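Long-range contacts in GTPase-activating protein skywalker (PDB 6R82), which acts as a GTPase-activating protein for Rab35 in the recycling and turnover of synaptic vesicle proteins, and is represented here by its TLDc domain: residues A[64-69]-A[175-180]; A[155-160]-A[167-172]; A[75-80]-A[129-134]. All coordinates share one frame; numbering follows the deposited sequence.

Contact 1. Residues A[64-69]-A[175-180]; sequences CNNEVF and EIRVLE
Cys64 opens the turn of a beta-hairpin and is tied to Glu175 on the neighbouring strand, just before that strand kinks at a classic beta bulge, where Arg177 and Val178 both face Lys62. The backbone N of Cys64 donates to Glu175 O over 2.9 Å, a fairly straight bond of 158° that carries the antiparallel pairing of strands 57-63 and 173-185 one step past the hairpin strand. The small thiol suits a place so near the partner chain: SG lies alongside the Glu175 side chain, 3.9 Å from CB and 3.3 Å from OE1. The other carboxylate oxygen of Glu175, OE2, is held by a salt bridge to Arg153, which would favour a charged glutamate there.

Asn65 reaches along its own segment rather than across, its ND2 making a short, weak bond to Glu67 OE2. Asn66 adopts the left-handed helical conformation that asparagine tolerates well, and so helps to turn the chain. Its OD1 lies at the edge of the Arg177 guanidinium, with the amide and guanidinium planes 73° apart. The separation of 2.3 Å from Arg177 NH2 is too short to trust in detail, although the pairing of a carbonyl oxygen with a cationic N-H is sensible. Beyond the turn, Glu67 is buried, and its OE1 is hydrogen-bonded to Thr63 OG1.

Arginine has the length to reach Asn66 from the far side of the contact: CG of Arg177 lies anti to the backbone N (chi1 -165°), and a bend at chi3 carries the chain past Cys64, with Arg177 NE 4.1 Å from Cys64 CA.

Contact 2. Residues A[155-160]-A[167-172]; sequences GKTDSC and PLCPSG
Thr157 is gripped from two sides by the segment 167-172. Its backbone N donates to Gly172 O over 2.7 Å, while its OG1 accepts a nearly straight bond (169°) from Leu168 N at 3.1 Å. With OG1 anti to the backbone N (chi1 169°), the hydroxyl faces Leu168 and the methyl CG2 is set against Cys169, 3.6 Å from SG. A threonine suits this buried place because one branch is polar and the other apolar, and OG1 has a second partner in Ala145 O. Gly172 O also receives a CA-H...O contact from Lys156, with CA at 3.3 Å.

These bonds close the base of a long beta-hairpin loop: strands 154-156 and 173-185 are antiparallel neighbours in the TLDc sheet, and the bond between Thr157 and Gly172 lies where they part. A valine here would probably leave Leu168 N and Ala145 O without the hydroxyl they share.

Toward solvent the fit is looser. The CB of Asp158 points away from the other segment, and its CA comes no nearer than 4.3 Å to Pro167 CG. Ser159 meets the rigid proline ring through a single close approach, OG to Pro167 CD at 3.4 Å, its hydroxyl being hydrogen-bonded to Asn165 O. The exposed Lys156 sends its amine off to a cation-pi contact with Trp147.

Contact 3. Residues A[75-80]-A[129-134]; sequences SRWFER and MAADSK
With CG anti to the carbonyl carbon (chi1 -73°), Trp77 carries its indole from the 3-10 segment toward strand 129-131, and a bend at chi3 of Met129 (67°) folds the terminal methyl over it. The result is a Met-aromatic contact that packs the 77-80 turn against the strand inside the TLDc fold. Met129 CE sits 3.4 Å from the centroid of the six-membered ring, almost on the ring normal, as a CH-pi contact, while SD stands above the same ring at a longer 5.0 Å. Methionine suits the place: its slim, flexible end points the methyl straight down at the ring face, with the polarisable sulfur behind it.

Ala131 brings CB within 3.7 Å of Trp77 CE3, and at the rim of the ring Ala130 O lies near its plane, 3.7 Å from CZ3. The short alanine side chain lets the strand come close to the indole, which also meets Phe47 edge-to-face.

Arg80 contributes mainly its aliphatic part: CB rests 3.4 Å from Ala131 O. Its guanidinium is salt-bridged to Glu52 and makes a cation-pi contact with Tyr48. It also folds back on its own turn, where Arg80 NH1 reaches Trp77 O over 3.0 Å, on the face of that carbonyl opposite Arg80 N.

In the fold
All three contacts reach one antiparallel sheet of the TLDc domain, with contacts 2 and 3 both nested, in series, inside the long loop closed by contact 1. Contacts 1 and 2 have centres about 13 Å apart and touch directly: Glu67 OE1 packs against Cys169 CB at 3.4 Å, and Phe69 CD2 meets Leu168 CD1 at 3.8 Å. Strand 173-185 joins them further, since it is a neighbour of strand 154-156. Contact 3 lies apart, its centre about 21 Å from that of contact 1 and 20 Å from that of contact 2, with nearest atoms about 9 Å away in each case. The Rab-GAP TBC domain, which is essential for phosphoinositide binding, is a separate part of the protein.

Contact 1. Residues A[64-69]-A[175-180]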
ATOM      1  N   CYS A  64       7.025  14.491   2.997  1.00 70.06           N
ATOM      2  CA  CYS A  64       7.667  15.672   3.569  1.00 69.35           C
ATOM      3  C   CYS A  64       6.715  16.858   3.645  1.00 73.25           C
ATOM      4  O   CYS A  64       6.975  17.798   4.402  1.00 76.95           O
ATOM      5  CB  CYS A  64       8.907  16.047   2.755  1.00 71.08           C
ATOM      6  SG  CYS A  64      10.210  14.773   2.708  1.00 76.37           S
ATOM      7  N   ASN A  65       5.626  16.830   2.878  1.00 69.42           N
ATOM      8  CA  ASN A  65       4.561  17.823   2.915  1.00 72.75           C
ATOM      9  C   ASN A  65       3.473  17.491   3.944  1.00 74.56           C
ATOM     10  O   ASN A  65       2.379  18.066   3.880  1.00 73.20           O
ATOM     11  CB  ASN A  65       3.940  17.958   1.515  1.00 75.31           C
ATOM     12  CG  ASN A  65       3.433  19.362   1.223  1.00 77.37           C
ATOM     13  OD1 ASN A  65       3.923  20.345   1.782  1.00 73.96           O
ATOM     14  ND2 ASN A  65       2.449  19.459   0.331  1.00 76.29           N
ATOM     15  N   ASN A  66       3.746  16.556   4.861  1.00 74.69           N
ATOM     16  CA  ASN A  66       2.870  16.178   5.979  1.00 75.01           C
ATOM     17  C   ASN A  66       1.548  15.553   5.535  1.00 68.53           C
ATOM     18  O   ASN A  66       0.593  15.519   6.315  1.00 73.12           O
ATOM     19  CB  ASN A  66       2.599  17.369   6.907  1.00 74.86           C
ATOM     20  CG  ASN A  66       3.862  18.102   7.292  1.00 79.50           C
ATOM     21  OD1 ASN A  66       4.726  17.556   7.982  1.00 78.25           O
ATOM     22  ND2 ASN A  66       3.983  19.346   6.845  1.00 82.53           N
ATOM     23  N   GLU A  67       1.464  15.050   4.306  1.00 69.54           N
ATOM     24  CA  GLU A  67       0.335  14.229   3.889  1.00 69.42           C
ATOM     25  C   GLU A  67       0.582  12.773   4.282  1.00 66.36           C
ATOM     26  O   GLU A  67       1.723  12.299   4.306  1.00 64.23           O
ATOM     27  CB  GLU A  67       0.105  14.337   2.379  1.00 68.42           C
ATOM     28  CG  GLU A  67      -0.216  15.751   1.898  1.00 72.97           C
ATOM     29  CD  GLU A  67       0.862  16.333   0.999  1.00 77.44           C
ATOM     30  OE1 GLU A  67       1.767  15.576   0.578  1.00 78.38           O
ATOM     31  OE2 GLU A  67       0.809  17.556   0.720  1.00 83.24           O
ATOM     32  N   VAL A  68      -0.499  12.068   4.607  1.00 66.37           N
ATOM     33  CA  VAL A  68      -0.439  10.690   5.085  1.00 60.22           C
ATOM     34  C   VAL A  68      -1.471   9.886   4.317  1.00 58.14           C
ATOM     35  O   VAL A  68      -2.660  10.223   4.333  1.00 61.14           O
ATOM     36  CB  VAL A  68      -0.689  10.587   6.598  1.00 62.13           C
ATOM     37  CG1 VAL A  68      -0.964   9.142   6.996  1.00 60.54           C
ATOM     38  CG2 VAL A  68       0.504  11.123   7.360  1.00 63.23           C
ATOM     39  N   PHE A  69      -1.018   8.832   3.640  1.00 56.31           N
ATOM     40  CA  PHE A  69      -1.887   7.974   2.848  1.00 52.53           C
ATOM     41  C   PHE A  69      -1.179   6.633   2.650  1.00 49.91           C
ATOM     42  O   PHE A  69      -0.048   6.434   3.102  1.00 46.78           O
ATOM     43  CB  PHE A  69      -2.257   8.636   1.517  1.00 56.69           C
ATOM     44  CG  PHE A  69      -1.070   9.056   0.693  1.00 60.30           C
ATOM     45  CD1 PHE A  69      -0.492  10.307   0.866  1.00 60.38           C
ATOM     46  CD2 PHE A  69      -0.531   8.197  -0.255  1.00 56.09           C
ATOM     47  CE1 PHE A  69       0.593  10.695   0.106  1.00 60.56           C
ATOM     48  CE2 PHE A  69       0.558   8.577  -1.014  1.00 58.56           C
ATOM     49  CZ  PHE A  69       1.121   9.829  -0.834  1.00 62.01           C
ATOM     50  N   GLU A 175       7.648  13.626  -1.896  1.00 51.41           N
ATOM     51  CA  GLU A 175       8.851  13.012  -1.372  1.00 57.55           C
ATOM     52  C   GLU A 175       8.492  12.287  -0.085  1.00 61.59           C
ATOM     53  O   GLU A 175       7.699  12.789   0.719  1.00 59.73           O
ATOM     54  CB  GLU A 175       9.945  14.041  -1.101  1.00 62.45           C
ATOM     55  CG  GLU A 175      11.334  13.439  -1.086  1.00 65.91           C
ATOM     56  CD  GLU A 175      12.355  14.352  -0.452  1.00 72.46           C
ATOM     57  OE1 GLU A 175      11.973  15.464  -0.035  1.00 78.05           O
ATOM     58  OE2 GLU A 175      13.539  13.960  -0.370  1.00 75.73           O
ATOM     59  N   ILE A 176       9.074  11.108   0.103  1.00 59.83           N
ATOM     60  CA  ILE A 176       8.736  10.239   1.221  1.00 60.56           C
ATOM     61  C   ILE A 176       9.597  10.622   2.415  1.00 59.30           C
ATOM     62  O   ILE A 176      10.828  10.543   2.355  1.00 58.35           O
ATOM     63  CB  ILE A 176       8.929   8.762   0.849  1.00 56.59           C
ATOM     64  CG1 ILE A 176       7.904   8.370  -0.218  1.00 60.21           C
ATOM     65  CG2 ILE A 176       8.806   7.869   2.090  1.00 55.06           C
ATOM     66  CD1 ILE A 176       8.519   7.802  -1.478  1.00 61.47           C
ATOM     67  N   ARG A 177       8.949  11.051   3.498  1.00 56.06           N
ATOM     68  CA  ARG A 177       9.671  11.255   4.746  1.00 55.94           C
ATOM     69  C   ARG A 177       9.891   9.931   5.463  1.00 56.16           C
ATOM     70  O   ARG A 177      11.003   9.634   5.909  1.00 55.59           O
ATOM     71  CB  ARG A 177       8.919  12.231   5.648  1.00 57.73           C
ATOM     72  CG  ARG A 177       9.778  12.767   6.777  1.00 61.76           C
ATOM     73  CD  ARG A 177       8.936  13.322   7.912  1.00 71.29           C
ATOM     74  NE  ARG A 177       7.949  14.293   7.447  1.00 78.45           N
ATOM     75  CZ  ARG A 177       7.379  15.211   8.225  1.00 81.73           C
ATOM     76  NH1 ARG A 177       7.705  15.290   9.513  1.00 79.34           N
ATOM     77  NH2 ARG A 177       6.486  16.053   7.719  1.00 81.50           N
ATOM     78  N   VAL A 178       8.843   9.121   5.581  1.00 57.52           N
ATOM     79  CA  VAL A 178       8.981   7.772   6.117  1.00 56.00           C
ATOM     80  C   VAL A 178       7.930   6.879   5.470  1.00 53.50           C
ATOM     81  O   VAL A 178       6.798   7.301   5.198  1.00 52.28           O
ATOM     82  CB  VAL A 178       8.903   7.765   7.661  1.00 58.74           C
ATOM     83  CG1 VAL A 178       7.670   8.490   8.133  1.00 59.75           C
ATOM     84  CG2 VAL A 178       8.939   6.329   8.207  1.00 58.04           C
ATOM     85  N   LEU A 179       8.340   5.657   5.162  1.00 47.64           N
ATOM     86  CA  LEU A 179       7.435   4.619   4.704  1.00 52.51           C
ATOM     87  C   LEU A 179       7.442   3.485   5.719  1.00 45.86           C
ATOM     88  O   LEU A 179       8.504   3.096   6.213  1.00 44.33           O
ATOM     89  CB  LEU A 179       7.837   4.106   3.321  1.00 48.23           C
ATOM     90  CG  LEU A 179       6.946   2.957   2.852  1.00 53.44           C
ATOM     91  CD1 LEU A 179       6.334   3.296   1.525  1.00 53.40           C
ATOM     92  CD2 LEU A 179       7.763   1.692   2.755  1.00 49.53           C
ATOM     93  N   GLU A 180       6.249   2.974   6.032  1.00 45.11           N
ATOM     94  CA  GLU A 180       6.074   1.869   6.964  1.00 45.49           C
ATOM     95  C   GLU A 180       5.200   0.793   6.333  1.00 40.41           C
ATOM     96  O   GLU A 180       4.225   1.103   5.644  1.00 41.77           O
ATOM     97  CB  GLU A 180       5.431   2.350   8.276  1.00 48.64           C
ATOM     98  CG  GLU A 180       6.426   3.006   9.241  1.00 51.81           C
ATOM     99  CD  GLU A 180       5.756   3.662  10.456  1.00 63.26           C
ATOM    100  OE1 GLU A 180       4.498   3.698  10.518  1.00 60.57           O
ATOM    101  OE2 GLU A 180       6.504   4.149  11.344  1.00 59.29           O
TER

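Contact 2. Residues A[155-160]-A[167-172]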
ATOM      1  N   GLY A 155       7.950   9.894  -5.353  1.00 55.34           N
ATOM      2  CA  GLY A 155       6.792   9.165  -5.816  1.00 54.78           C
ATOM      3  C   GLY A 155       5.770  10.091  -6.432  1.00 58.20           C
ATOM      4  O   GLY A 155       5.896  11.317  -6.386  1.00 64.15           O
ATOM      5  N   LYS A 156       4.742   9.482  -7.014  1.00 56.99           N
ATOM      6  CA  LYS A 156       3.689  10.216  -7.691  1.00 62.27           C
ATOM      7  C   LYS A 156       2.347   9.624  -7.291  1.00 63.59           C
ATOM      8  O   LYS A 156       2.265   8.501  -6.789  1.00 58.40           O
ATOM      9  CB  LYS A 156       3.858  10.166  -9.217  1.00 63.32           C
ATOM     10  CG  LYS A 156       5.199  10.715  -9.717  1.00 63.33           C
ATOM     11  CD  LYS A 156       5.243  10.778 -11.241  1.00 68.90           C
ATOM     12  CE  LYS A 156       5.747   9.479 -11.858  1.00 67.19           C
ATOM     13  NZ  LYS A 156       7.155   9.606 -12.353  1.00 66.94           N
ATOM     14  N   THR A 157       1.289  10.398  -7.517  1.00 62.38           N
ATOM     15  CA  THR A 157      -0.057   9.909  -7.276  1.00 61.12           C
ATOM     16  C   THR A 157      -1.006  10.549  -8.278  1.00 66.49           C
ATOM     17  O   THR A 157      -0.901  11.740  -8.574  1.00 68.02           O
ATOM     18  CB  THR A 157      -0.515  10.199  -5.846  1.00 64.40           C
ATOM     19  OG1 THR A 157      -1.920   9.943  -5.740  1.00 60.54           O
ATOM     20  CG2 THR A 157      -0.232  11.643  -5.485  1.00 71.48           C
ATOM     21  N   ASP A 158      -1.938   9.744  -8.778  1.00 65.50           N
ATOM     22  CA  ASP A 158      -2.823  10.125  -9.863  1.00 66.33           C
ATOM     23  C   ASP A 158      -4.154   9.429  -9.625  1.00 68.48           C
ATOM     24  O   ASP A 158      -4.259   8.518  -8.802  1.00 66.81           O
ATOM     25  CB  ASP A 158      -2.209   9.734 -11.221  1.00 69.60           C
ATOM     26  CG  ASP A 158      -2.906  10.389 -12.415  1.00 77.08           C
ATOM     27  OD1 ASP A 158      -3.992  10.991 -12.245  1.00 78.10           O
ATOM     28  OD2 ASP A 158      -2.358  10.283 -13.540  1.00 76.70           O
ATOM     29  N   SER A 159      -5.180   9.869 -10.342  1.00 68.54           N
ATOM     30  CA  SER A 159      -6.410   9.098 -10.376  1.00 63.70           C
ATOM     31  C   SER A 159      -6.197   7.824 -11.179  1.00 64.78           C
ATOM     32  O   SER A 159      -5.464   7.804 -12.169  1.00 66.59           O
ATOM     33  CB  SER A 159      -7.543   9.914 -10.991  1.00 65.67           C
ATOM     34  OG  SER A 159      -7.692  11.140 -10.302  1.00 73.24           O
ATOM     35  N   CYS A 160      -6.839   6.746 -10.734  1.00 60.91           N
ATOM     36  CA  CYS A 160      -6.806   5.488 -11.460  1.00 59.08           C
ATOM     37  C   CYS A 160      -8.217   4.923 -11.528  1.00 56.00           C
ATOM     38  O   CYS A 160      -9.077   5.251 -10.708  1.00 58.12           O
ATOM     39  CB  CYS A 160      -5.844   4.484 -10.803  1.00 60.13           C
ATOM     40  SG  CYS A 160      -6.552   3.593  -9.379  1.00 57.33           S
ATOM     41  N   PRO A 167      -6.002  12.291  -6.757  1.00 68.89           N
ATOM     42  CA  PRO A 167      -4.648  12.335  -6.195  1.00 68.82           C
ATOM     43  C   PRO A 167      -4.698  12.450  -4.677  1.00 70.11           C
ATOM     44  O   PRO A 167      -5.390  13.303  -4.123  1.00 71.82           O
ATOM     45  CB  PRO A 167      -4.042  13.580  -6.851  1.00 69.31           C
ATOM     46  CG  PRO A 167      -4.709  13.622  -8.197  1.00 65.99           C
ATOM     47  CD  PRO A 167      -6.126  13.123  -7.969  1.00 67.11           C
ATOM     48  N   LEU A 168      -3.989  11.549  -4.000  1.00 71.71           N
ATOM     49  CA  LEU A 168      -4.074  11.450  -2.547  1.00 73.03           C
ATOM     50  C   LEU A 168      -3.299  12.548  -1.828  1.00 74.56           C
ATOM     51  O   LEU A 168      -3.348  12.622  -0.594  1.00 78.11           O
ATOM     52  CB  LEU A 168      -3.605  10.063  -2.091  1.00 68.13           C
ATOM     53  CG  LEU A 168      -4.122   8.913  -2.964  1.00 66.61           C
ATOM     54  CD1 LEU A 168      -3.337   7.640  -2.715  1.00 65.70           C
ATOM     55  CD2 LEU A 168      -5.599   8.678  -2.716  1.00 66.32           C
ATOM     56  N   CYS A 169      -2.587  13.390  -2.562  1.00 77.42           N
ATOM     57  CA  CYS A 169      -2.146  14.691  -2.085  1.00 80.17           C
ATOM     58  C   CYS A 169      -2.395  15.690  -3.208  1.00 83.09           C
ATOM     59  O   CYS A 169      -2.471  15.300  -4.378  1.00 79.30           O
ATOM     60  CB  CYS A 169      -0.671  14.689  -1.657  1.00 78.29           C
ATOM     61  SG  CYS A 169       0.493  14.021  -2.855  1.00 84.91           S
ATOM     62  N   PRO A 170      -2.560  16.981  -2.876  1.00 84.22           N
ATOM     63  CA  PRO A 170      -2.972  17.950  -3.918  1.00 84.05           C
ATOM     64  C   PRO A 170      -2.017  18.021  -5.104  1.00 84.25           C
ATOM     65  O   PRO A 170      -2.454  17.869  -6.255  1.00 80.52           O
ATOM     66  CB  PRO A 170      -3.041  19.271  -3.136  1.00 87.31           C
ATOM     67  CG  PRO A 170      -3.315  18.842  -1.710  1.00 85.37           C
ATOM     68  CD  PRO A 170      -2.482  17.607  -1.544  1.00 83.22           C
ATOM     69  N   SER A 171      -0.728  18.259  -4.858  1.00 79.55           N
ATOM     70  CA  SER A 171       0.277  18.084  -5.896  1.00 79.47           C
ATOM     71  C   SER A 171       0.334  16.619  -6.321  1.00 82.43           C
ATOM     72  O   SER A 171       0.126  15.708  -5.516  1.00 84.07           O
ATOM     73  CB  SER A 171       1.645  18.548  -5.392  1.00 78.33           C
ATOM     74  OG  SER A 171       2.691  17.777  -5.957  1.00 79.45           O
ATOM     75  N   GLY A 172       0.614  16.389  -7.604  1.00 82.52           N
ATOM     76  CA  GLY A 172       0.643  15.014  -8.089  1.00 77.33           C
ATOM     77  C   GLY A 172       1.850  14.194  -7.669  1.00 72.78           C
ATOM     78  O   GLY A 172       1.881  12.991  -7.945  1.00 74.74           O
TER

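Contact 3. Residues A[75-80]-A[129-134]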
ATOM      1  N   SER A  75      -2.088  -9.138  -1.284  1.00 37.15           N
ATOM      2  CA  SER A  75      -1.275 -10.277  -1.709  1.00 36.94           C
ATOM      3  C   SER A  75       0.202 -10.035  -1.435  1.00 36.40           C
ATOM      4  O   SER A  75       0.652  -8.891  -1.304  1.00 36.45           O
ATOM      5  CB  SER A  75      -1.479 -10.563  -3.206  1.00 38.60           C
ATOM      6  OG  SER A  75      -2.854 -10.560  -3.514  1.00 41.98           O
ATOM      7  N   ARG A  76       0.969 -11.126  -1.364  1.00 33.60           N
ATOM      8  CA  ARG A  76       2.392 -10.969  -1.090  1.00 35.47           C
ATOM      9  C   ARG A  76       3.106 -10.321  -2.273  1.00 35.48           C
ATOM     10  O   ARG A  76       2.786 -10.580  -3.439  1.00 31.92           O
ATOM     11  CB  ARG A  76       3.044 -12.304  -0.724  1.00 36.01           C
ATOM     12  CG  ARG A  76       2.545 -13.464  -1.433  1.00 51.12           C
ATOM     13  CD  ARG A  76       3.004 -14.772  -0.813  1.00 37.71           C
ATOM     14  NE  ARG A  76       2.516 -15.759  -1.752  1.00 40.69           N
ATOM     15  CZ  ARG A  76       3.269 -16.564  -2.484  1.00 40.09           C
ATOM     16  NH1 ARG A  76       4.595 -16.565  -2.348  1.00 41.83           N
ATOM     17  NH2 ARG A  76       2.674 -17.398  -3.329  1.00 47.13           N
ATOM     18  N   TRP A  77       4.045  -9.432  -1.966  1.00 34.55           N
ATOM     19  CA  TRP A  77       4.798  -8.791  -3.035  1.00 35.97           C
ATOM     20  C   TRP A  77       5.658  -9.801  -3.780  1.00 34.19           C
ATOM     21  O   TRP A  77       6.051  -9.539  -4.916  1.00 36.39           O
ATOM     22  CB  TRP A  77       5.642  -7.643  -2.475  1.00 32.90           C
ATOM     23  CG  TRP A  77       4.811  -6.429  -2.077  1.00 39.97           C
ATOM     24  CD1 TRP A  77       4.466  -6.055  -0.814  1.00 38.71           C
ATOM     25  CD2 TRP A  77       4.236  -5.447  -2.955  1.00 38.60           C
ATOM     26  NE1 TRP A  77       3.708  -4.911  -0.849  1.00 40.41           N
ATOM     27  CE2 TRP A  77       3.549  -4.517  -2.150  1.00 41.14           C
ATOM     28  CE3 TRP A  77       4.227  -5.274  -4.344  1.00 38.04           C
ATOM     29  CZ2 TRP A  77       2.869  -3.406  -2.682  1.00 43.64           C
ATOM     30  CZ3 TRP A  77       3.534  -4.177  -4.878  1.00 44.22           C
ATOM     31  CH2 TRP A  77       2.874  -3.254  -4.044  1.00 40.48           C
ATOM     32  N   PHE A  78       5.933 -10.960  -3.168  1.00 34.80           N
ATOM     33  CA  PHE A  78       6.598 -12.059  -3.858  1.00 35.62           C
ATOM     34  C   PHE A  78       5.929 -12.389  -5.185  1.00 39.38           C
ATOM     35  O   PHE A  78       6.600 -12.840  -6.117  1.00 35.45           O
ATOM     36  CB  PHE A  78       6.592 -13.301  -2.966  1.00 33.95           C
ATOM     37  CG  PHE A  78       7.337 -14.493  -3.535  1.00 34.47           C
ATOM     38  CD1 PHE A  78       8.697 -14.645  -3.306  1.00 35.59           C
ATOM     39  CD2 PHE A  78       6.659 -15.481  -4.253  1.00 35.77           C
ATOM     40  CE1 PHE A  78       9.393 -15.752  -3.800  1.00 39.86           C
ATOM     41  CE2 PHE A  78       7.333 -16.590  -4.755  1.00 41.43           C
ATOM     42  CZ  PHE A  78       8.703 -16.729  -4.531  1.00 44.30           C
ATOM     43  N   GLU A  79       4.614 -12.188  -5.286  1.00 34.79           N
ATOM     44  CA  GLU A  79       3.892 -12.553  -6.502  1.00 36.97           C
ATOM     45  C   GLU A  79       4.121 -11.584  -7.663  1.00 37.25           C
ATOM     46  O   GLU A  79       3.574 -11.810  -8.740  1.00 34.75           O
ATOM     47  CB  GLU A  79       2.390 -12.668  -6.199  1.00 34.52           C
ATOM     48  CG  GLU A  79       2.073 -13.915  -5.332  1.00 39.57           C
ATOM     49  CD  GLU A  79       0.583 -14.080  -5.008  1.00 51.54           C
ATOM     50  OE1 GLU A  79      -0.251 -13.327  -5.550  1.00 51.88           O
ATOM     51  OE2 GLU A  79       0.248 -14.982  -4.206  1.00 62.31           O
ATOM     52  N   ARG A  80       4.931 -10.536  -7.484  1.00 37.24           N
ATOM     53  CA  ARG A  80       5.184  -9.601  -8.574  1.00 36.54           C
ATOM     54  C   ARG A  80       5.824 -10.275  -9.786  1.00 39.42           C
ATOM     55  O   ARG A  80       5.761  -9.716 -10.888  1.00 41.98           O
ATOM     56  CB  ARG A  80       6.075  -8.459  -8.082  1.00 34.01           C
ATOM     57  CG  ARG A  80       7.458  -8.934  -7.656  1.00 33.55           C
ATOM     58  CD  ARG A  80       8.235  -7.867  -6.907  1.00 31.21           C
ATOM     59  NE  ARG A  80       9.602  -8.309  -6.611  1.00 31.18           N
ATOM     60  CZ  ARG A  80       9.958  -9.034  -5.549  1.00 37.64           C
ATOM     61  NH1 ARG A  80       9.047  -9.424  -4.637  1.00 32.11           N
ATOM     62  NH2 ARG A  80      11.225  -9.384  -5.395  1.00 34.31           N
ATOM     63  N   MET A 129      -1.868  -4.283  -7.772  1.00 40.45           N
ATOM     64  CA  MET A 129      -0.482  -4.155  -7.336  1.00 39.59           C
ATOM     65  C   MET A 129       0.446  -4.518  -8.489  1.00 39.57           C
ATOM     66  O   MET A 129       0.144  -5.418  -9.271  1.00 42.23           O
ATOM     67  CB  MET A 129      -0.163  -5.085  -6.134  1.00 36.96           C
ATOM     68  CG  MET A 129      -1.117  -4.967  -4.919  1.00 45.51           C
ATOM     69  SD  MET A 129      -1.001  -6.395  -3.784  1.00 43.66           S
ATOM     70  CE  MET A 129       0.661  -6.183  -3.151  1.00 39.83           C
ATOM     71  N   ALA A 130       1.587  -3.832  -8.568  1.00 39.65           N
ATOM     72  CA  ALA A 130       2.648  -4.171  -9.515  1.00 45.80           C
ATOM     73  C   ALA A 130       3.980  -3.701  -8.942  1.00 38.28           C
ATOM     74  O   ALA A 130       4.028  -2.700  -8.227  1.00 42.59           O
ATOM     75  CB  ALA A 130       2.401  -3.546 -10.895  1.00 42.29           C
ATOM     76  N   ALA A 131       5.055  -4.437  -9.227  1.00 40.58           N
ATOM     77  CA  ALA A 131       6.348  -4.096  -8.636  1.00 38.50           C
ATOM     78  C   ALA A 131       7.478  -4.742  -9.423  1.00 35.46           C
ATOM     79  O   ALA A 131       7.351  -5.873  -9.897  1.00 39.54           O
ATOM     80  CB  ALA A 131       6.424  -4.544  -7.166  1.00 38.01           C
ATOM     81  N   ASP A 132       8.594  -4.030  -9.530  1.00 37.88           N
ATOM     82  CA  ASP A 132       9.793  -4.602 -10.142  1.00 44.11           C
ATOM     83  C   ASP A 132      11.009  -3.941  -9.505  1.00 43.23           C
ATOM     84  O   ASP A 132      10.923  -3.396  -8.400  1.00 38.99           O
ATOM     85  CB  ASP A 132       9.741  -4.463 -11.678  1.00 43.07           C
ATOM     86  CG  ASP A 132       9.680  -3.010 -12.159  1.00 45.97           C
ATOM     87  OD1 ASP A 132      10.064  -2.077 -11.413  1.00 44.52           O
ATOM     88  OD2 ASP A 132       9.257  -2.809 -13.324  1.00 47.87           O
ATOM     89  N   SER A 133      12.151  -3.967 -10.202  1.00 40.69           N
ATOM     90  CA  SER A 133      13.365  -3.414  -9.610  1.00 40.17           C
ATOM     91  C   SER A 133      13.421  -1.895  -9.691  1.00 41.07           C
ATOM     92  O   SER A 133      14.263  -1.281  -9.022  1.00 41.74           O
ATOM     93  CB  SER A 133      14.604  -4.009 -10.282  1.00 46.76           C
ATOM     94  OG  SER A 133      14.770  -3.481 -11.592  1.00 47.86           O
ATOM     95  N   LYS A 134      12.559  -1.276 -10.491  1.00 38.99           N
ATOM     96  CA  LYS A 134      12.571   0.172 -10.654  1.00 49.05           C
ATOM     97  C   LYS A 134      11.456   0.877  -9.893  1.00 48.09           C
ATOM     98  O   LYS A 134      11.597   2.070  -9.591  1.00 48.28           O
ATOM     99  CB  LYS A 134      12.452   0.547 -12.142  1.00 45.96           C
ATOM    100  CG  LYS A 134      13.560  -0.023 -13.053  1.00 47.93           C
ATOM    101  CD  LYS A 134      14.937   0.297 -12.533  1.00 48.28           C
ATOM    102  CE  LYS A 134      15.451   1.608 -13.124  1.00 57.42           C
ATOM    103  NZ  LYS A 134      16.690   2.070 -12.422  1.00 54.38           N
TER